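Local coordinates for protein GTP cyclohydrolase 1 type 2 homolog (PDB 3LNL) that is of unknown function but belongs to the NIF3 family and forms a toroidal homohexamer whose subunits each carry a dinuclear zinc centre, at residues M11-L14 and D15-P19; A100-T103 and N104-N108. The protein carries 2 engineered substitutions. All blocks are in the same frame, centred on the assembly; numbering follows the deposited sequence.

In the fold
Both contacts are local and lie in series along the chain, neither enclosing the other. Interaction 1 comes first, in the last turns of helix 7-17 and the turn that leaves it; interaction 2 follows strand 97-100 and forms the short helix 103-106 beside the zinc site. Their centres are about 11 Å apart, and the two stretches touch. Asn104 ND2 lies 2.9 Å from Val18 O and Asn108 ND2 3.2 Å from His17 O, both probable hydrogen bonds, while Met101 CE packs on Val18 CB at 3.5 Å. The end of the first helix is thereby tied to the short helix that delivers Asp106 to zinc.

Interaction 1 of 2, residues M11-L14 and D15-P19; sequences MTLL and DHHVP
The C-terminal turns of helix 7-17 hold this contact, in which Met11 to Leu14 bind the residues one turn later through successive i to i+4 hydrogen bonds. Asp15 N donates to Met11 O at 2.9 Å, and His16 N and His17 N continue the pattern to Thr12 O and Leu13 O. The last bond, Val18 N to Leu14 O at 2.8 Å, runs nearly along the carbonyl direction (C=O...N 164°), although Val18 has already left helical backbone angles. Between side chains, Leu13 meets His17. With CG anti to the backbone N (chi1 -177°), Leu13 brings CD1 to the edge of the imidazole, in its plane and 3.7 Å from His17 CD2. One face of the same ring carries His16 CD2, 3.6 Å above its centre, so the neighbouring histidines meet edge against face. Trp347 of helix 336-350 stacks with His17 as well. On the solvent side, a water donates to Thr12 O at 2.8 Å and, weakly, to Asp15 OD2 at 3.3 Å. The other carboxylate oxygen, Asp15 OD1, accepts from Phe20 N and so ties the helix to the chain just beyond it. Leu14 is buried against Ile99 of strand 97-100 and against Leu344 and Trp347, and Val18 also reaches Trp347. Regular alpha-helical bonding thus persists to the final turn before the chain breaks away at Val18 and Pro19, an amphipathic helix end packed on the sheet and helix 336-350 of the NIF3 fold.

Interaction 2 of 2, residues A100-T103 and N104-N108; sequences AMHT and NLDVN. With ZN (zinc ion), chain G.
Asp106 has CG anti to its carbonyl carbon (chi1 -73°), while the His102 ring swings out with CG opposite the backbone N (chi1 -167°); together these torsions bring both groups to the same zinc, the carboxylate directly and the imidazole through a zinc-bound water. Both carboxylate oxygens grip the metal, Asp106 OD1 at 2.2 Å and OD2 at 2.3 Å from zinc, a bidentate hold. His102 does not bind this zinc directly: its NE2 is hydrogen-bonded at 2.7 Å to a water that is itself a zinc ligand. Ring and carboxylate planes are turned 70° apart, with His102 CD2 4.0 Å from Asp106 OD2. His102 ND1 pairs with Asp27, which probably fixes the ring's rotation, and Thr103 CG2 lies over one face toward the rim. Thr103 CG2 also approaches Asp106 OD2 at 3.8 Å, packing a methyl beside the zinc-bound carboxylate. Underneath, the backbone sets the frame. His102, at the N-cap position, offers one carbonyl oxygen to two donors: Leu105 N at 2.8 Å, well above the carbonyl plane, and Asp106 N at 3.2 Å, in that plane. The latter bond anchors the residue that carries the carboxylate. His68 and Glu333 complete the protein ligands of this zinc, and Glu333 also binds the second ion of the dinuclear centre. The whole turn is buried: it leaves strand 97-100 at Ala100, lays Leu105 and Asp106 against Val112 of helix 112-119, sets Val107 on Tyr240 and Leu242 of strand 240-253, and joins the end of helix 7-17 through Asn104 and Asn108.

Interaction 1 of 2, residues M11-L14 and D15-P19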
loop_
_atom_site.group_PDB
_atom_site.type_symbol
_atom_site.label_atom_id
_atom_site.label_comp_id
_atom_site.label_asym_id
_atom_site.label_seq_id
_atom_site.Cartn_x
_atom_site.Cartn_y
_atom_site.Cartn_z
ATOM N N MET B 11 11.397 -27.853 -22.832
ATOM C CA MET B 11 10.885 -26.552 -22.411
ATOM C C MET B 11 10.527 -25.654 -23.589
ATOM O O MET B 11 9.483 -24.957 -23.577
ATOM C CB MET B 11 11.887 -25.851 -21.503
ATOM C CG MET B 11 11.956 -26.517 -20.108
ATOM S SD MET B 11 10.411 -26.349 -19.185
ATOM C CE MET B 11 10.165 -24.623 -19.111
ATOM N N THR B 12 11.391 -25.626 -24.603
ATOM C CA THR B 12 11.117 -24.846 -25.819
ATOM C C THR B 12 9.832 -25.318 -26.505
ATOM O O THR B 12 9.023 -24.512 -26.952
ATOM C CB THR B 12 12.304 -24.933 -26.815
ATOM O OG1 THR B 12 13.501 -24.494 -26.157
ATOM C CG2 THR B 12 12.039 -24.092 -28.038
ATOM N N LEU B 13 9.629 -26.624 -26.579
ATOM C CA LEU B 13 8.431 -27.158 -27.212
ATOM C C LEU B 13 7.188 -26.808 -26.408
ATOM O O LEU B 13 6.203 -26.335 -26.961
ATOM C CB LEU B 13 8.570 -28.673 -27.376
ATOM C CG LEU B 13 7.434 -29.429 -28.094
ATOM C CD1 LEU B 13 7.206 -28.803 -29.476
ATOM C CD2 LEU B 13 7.831 -30.905 -28.225
ATOM N N LEU B 14 7.260 -26.994 -25.086
ATOM C CA LEU B 14 6.148 -26.677 -24.189
ATOM C C LEU B 14 5.758 -25.217 -24.292
ATOM O O LEU B 14 4.568 -24.870 -24.400
ATOM C CB LEU B 14 6.502 -26.984 -22.747
ATOM C CG LEU B 14 6.714 -28.474 -22.470
ATOM C CD1 LEU B 14 7.027 -28.756 -20.974
ATOM C CD2 LEU B 14 5.502 -29.309 -22.955
ATOM N N ASP B 15 6.779 -24.373 -24.279
ATOM C CA ASP B 15 6.581 -22.961 -24.363
ATOM C C ASP B 15 5.993 -22.489 -25.721
ATOM O O ASP B 15 5.209 -21.524 -25.791
ATOM C CB ASP B 15 7.911 -22.253 -24.096
ATOM C CG ASP B 15 7.745 -20.778 -24.060
ATOM O OD1 ASP B 15 6.950 -20.250 -23.291
ATOM O OD2 ASP B 15 8.418 -20.121 -24.827
ATOM N N HIS B 16 6.353 -23.190 -26.789
ATOM C CA HIS B 16 5.803 -22.892 -28.102
ATOM C C HIS B 16 4.276 -23.068 -28.080
ATOM O O HIS B 16 3.549 -22.200 -28.520
ATOM C CB HIS B 16 6.463 -23.775 -29.166
ATOM C CG HIS B 16 5.912 -23.573 -30.536
ATOM N ND1 HIS B 16 6.225 -22.479 -31.303
ATOM C CD2 HIS B 16 5.015 -24.293 -31.250
ATOM C CE1 HIS B 16 5.556 -22.537 -32.441
ATOM N NE2 HIS B 16 4.800 -23.619 -32.427
ATOM N N HIS B 17 3.798 -24.185 -27.535
ATOM C CA HIS B 17 2.388 -24.489 -27.594
ATOM C C HIS B 17 1.574 -23.914 -26.448
ATOM O O HIS B 17 0.384 -23.652 -26.630
ATOM C CB HIS B 17 2.181 -26.004 -27.698
ATOM C CG HIS B 17 2.692 -26.607 -28.971
ATOM N ND1 HIS B 17 2.019 -26.511 -30.174
ATOM C CD2 HIS B 17 3.803 -27.349 -29.221
ATOM C CE1 HIS B 17 2.704 -27.154 -31.111
ATOM N NE2 HIS B 17 3.793 -27.665 -30.560
ATOM N N VAL B 18 2.186 -23.705 -25.278
ATOM C CA VAL B 18 1.466 -23.245 -24.080
ATOM C C VAL B 18 2.350 -22.220 -23.376
ATOM O O VAL B 18 3.019 -22.519 -22.362
ATOM C CB VAL B 18 1.134 -24.415 -23.105
ATOM C CG1 VAL B 18 0.270 -23.942 -21.903
ATOM C CG2 VAL B 18 0.454 -25.621 -23.829
ATOM N N PRO B 19 2.437 -21.026 -23.966
ATOM C CA PRO B 19 3.533 -20.125 -23.604
ATOM C C PRO B 19 3.570 -19.797 -22.119
ATOM O O PRO B 19 2.553 -19.369 -21.559
ATOM C CB PRO B 19 3.245 -18.859 -24.396
ATOM C CG PRO B 19 2.285 -19.240 -25.453
ATOM C CD PRO B 19 1.711 -20.588 -25.171
HETATM O O HOH W 1 9.557 -21.811 -27.451
#

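Interaction 2 of 2, residues A100-T103 and N104-N108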
loop_
_atom_site.group_PDB
_atom_site.type_symbol
_atom_site.label_atom_id
_atom_site.label_comp_id
_atom_site.label_asym_id
_atom_site.label_seq_id
_atom_site.Cartn_x
_atom_site.Cartn_y
_atom_site.Cartn_z
ATOM N N ALA B 100 6.230 -27.250 -14.101
ATOM C CA ALA B 100 4.886 -26.875 -13.800
ATOM C C ALA B 100 4.318 -26.088 -14.982
ATOM O O ALA B 100 4.878 -25.053 -15.411
ATOM C CB ALA B 100 4.807 -25.969 -12.531
ATOM N N MET B 101 3.203 -26.575 -15.494
ATOM C CA MET B 101 2.419 -25.854 -16.499
ATOM C C MET B 101 1.121 -25.506 -15.818
ATOM O O MET B 101 0.127 -26.280 -15.897
ATOM C CB MET B 101 2.227 -26.746 -17.747
ATOM C CG MET B 101 3.558 -26.983 -18.534
ATOM S SD MET B 101 3.215 -28.060 -19.930
ATOM C CE MET B 101 2.554 -26.847 -21.112
ATOM N N HIS B 102 1.133 -24.345 -15.127
ATOM C CA HIS B 102 0.043 -23.993 -14.254
ATOM C C HIS B 102 -0.941 -23.051 -14.932
ATOM O O HIS B 102 -1.633 -23.492 -15.853
ATOM C CB HIS B 102 0.524 -23.474 -12.912
ATOM C CG HIS B 102 -0.563 -23.387 -11.900
ATOM N ND1 HIS B 102 -0.615 -22.396 -10.937
ATOM C CD2 HIS B 102 -1.679 -24.142 -11.737
ATOM C CE1 HIS B 102 -1.710 -22.568 -10.203
ATOM N NE2 HIS B 102 -2.381 -23.608 -10.675
ATOM N N THR B 103 -0.976 -21.762 -14.572
ATOM C CA THR B 103 -2.017 -20.915 -15.134
ATOM C C THR B 103 -1.844 -20.717 -16.659
ATOM O O THR B 103 -2.828 -20.481 -17.311
ATOM C CB THR B 103 -2.213 -19.580 -14.399
ATOM O OG1 THR B 103 -1.004 -18.821 -14.421
ATOM C CG2 THR B 103 -2.698 -19.809 -12.931
ATOM N N ASN B 104 -0.636 -20.854 -17.236
ATOM C CA ASN B 104 -0.535 -20.958 -18.711
ATOM C C ASN B 104 -1.415 -22.048 -19.332
ATOM O O ASN B 104 -2.007 -21.862 -20.399
ATOM C CB ASN B 104 0.929 -20.997 -19.254
ATOM C CG ASN B 104 1.775 -22.081 -18.623
ATOM O OD1 ASN B 104 1.657 -22.371 -17.412
ATOM N ND2 ASN B 104 2.623 -22.725 -19.454
ATOM N N LEU B 105 -1.565 -23.164 -18.648
ATOM C CA LEU B 105 -2.461 -24.209 -19.143
ATOM C C LEU B 105 -3.930 -23.913 -18.833
ATOM O O LEU B 105 -4.788 -24.337 -19.593
ATOM C CB LEU B 105 -2.043 -25.570 -18.574
ATOM C CG LEU B 105 -2.632 -26.796 -19.252
ATOM C CD1 LEU B 105 -2.028 -27.013 -20.656
ATOM C CD2 LEU B 105 -2.364 -28.001 -18.285
ATOM N N ASP B 106 -4.217 -23.185 -17.738
ATOM C CA ASP B 106 -5.598 -22.748 -17.427
ATOM C C ASP B 106 -6.163 -21.816 -18.488
ATOM O O ASP B 106 -7.378 -21.798 -18.699
ATOM C CB ASP B 106 -5.708 -22.072 -16.041
ATOM C CG ASP B 106 -5.607 -23.081 -14.899
ATOM O OD1 ASP B 106 -6.344 -24.104 -15.006
ATOM O OD2 ASP B 106 -4.817 -22.851 -13.922
ATOM N N VAL B 107 -5.291 -21.050 -19.148
ATOM C CA VAL B 107 -5.732 -20.036 -20.089
ATOM C C VAL B 107 -5.504 -20.397 -21.559
ATOM O O VAL B 107 -5.860 -19.646 -22.472
ATOM C CB VAL B 107 -5.083 -18.678 -19.811
ATOM C CG1 VAL B 107 -5.337 -18.221 -18.329
ATOM C CG2 VAL B 107 -3.569 -18.674 -20.234
ATOM N N ASN B 108 -4.981 -21.583 -21.803
ATOM C CA ASN B 108 -4.664 -22.004 -23.158
ATOM C C ASN B 108 -5.920 -22.468 -23.920
ATOM O O ASN B 108 -6.750 -23.204 -23.348
ATOM C CB ASN B 108 -3.691 -23.154 -23.081
ATOM C CG ASN B 108 -3.066 -23.443 -24.406
ATOM O OD1 ASN B 108 -3.558 -24.298 -25.162
ATOM N ND2 ASN B 108 -1.988 -22.697 -24.723
HETATM ZN ZN ZN G . -5.859 -24.668 -12.936
HETATM O O HOH W 2 -4.944 -24.409 -11.076
HETATM O O HOH W 3 -7.288 -23.413 -11.846
#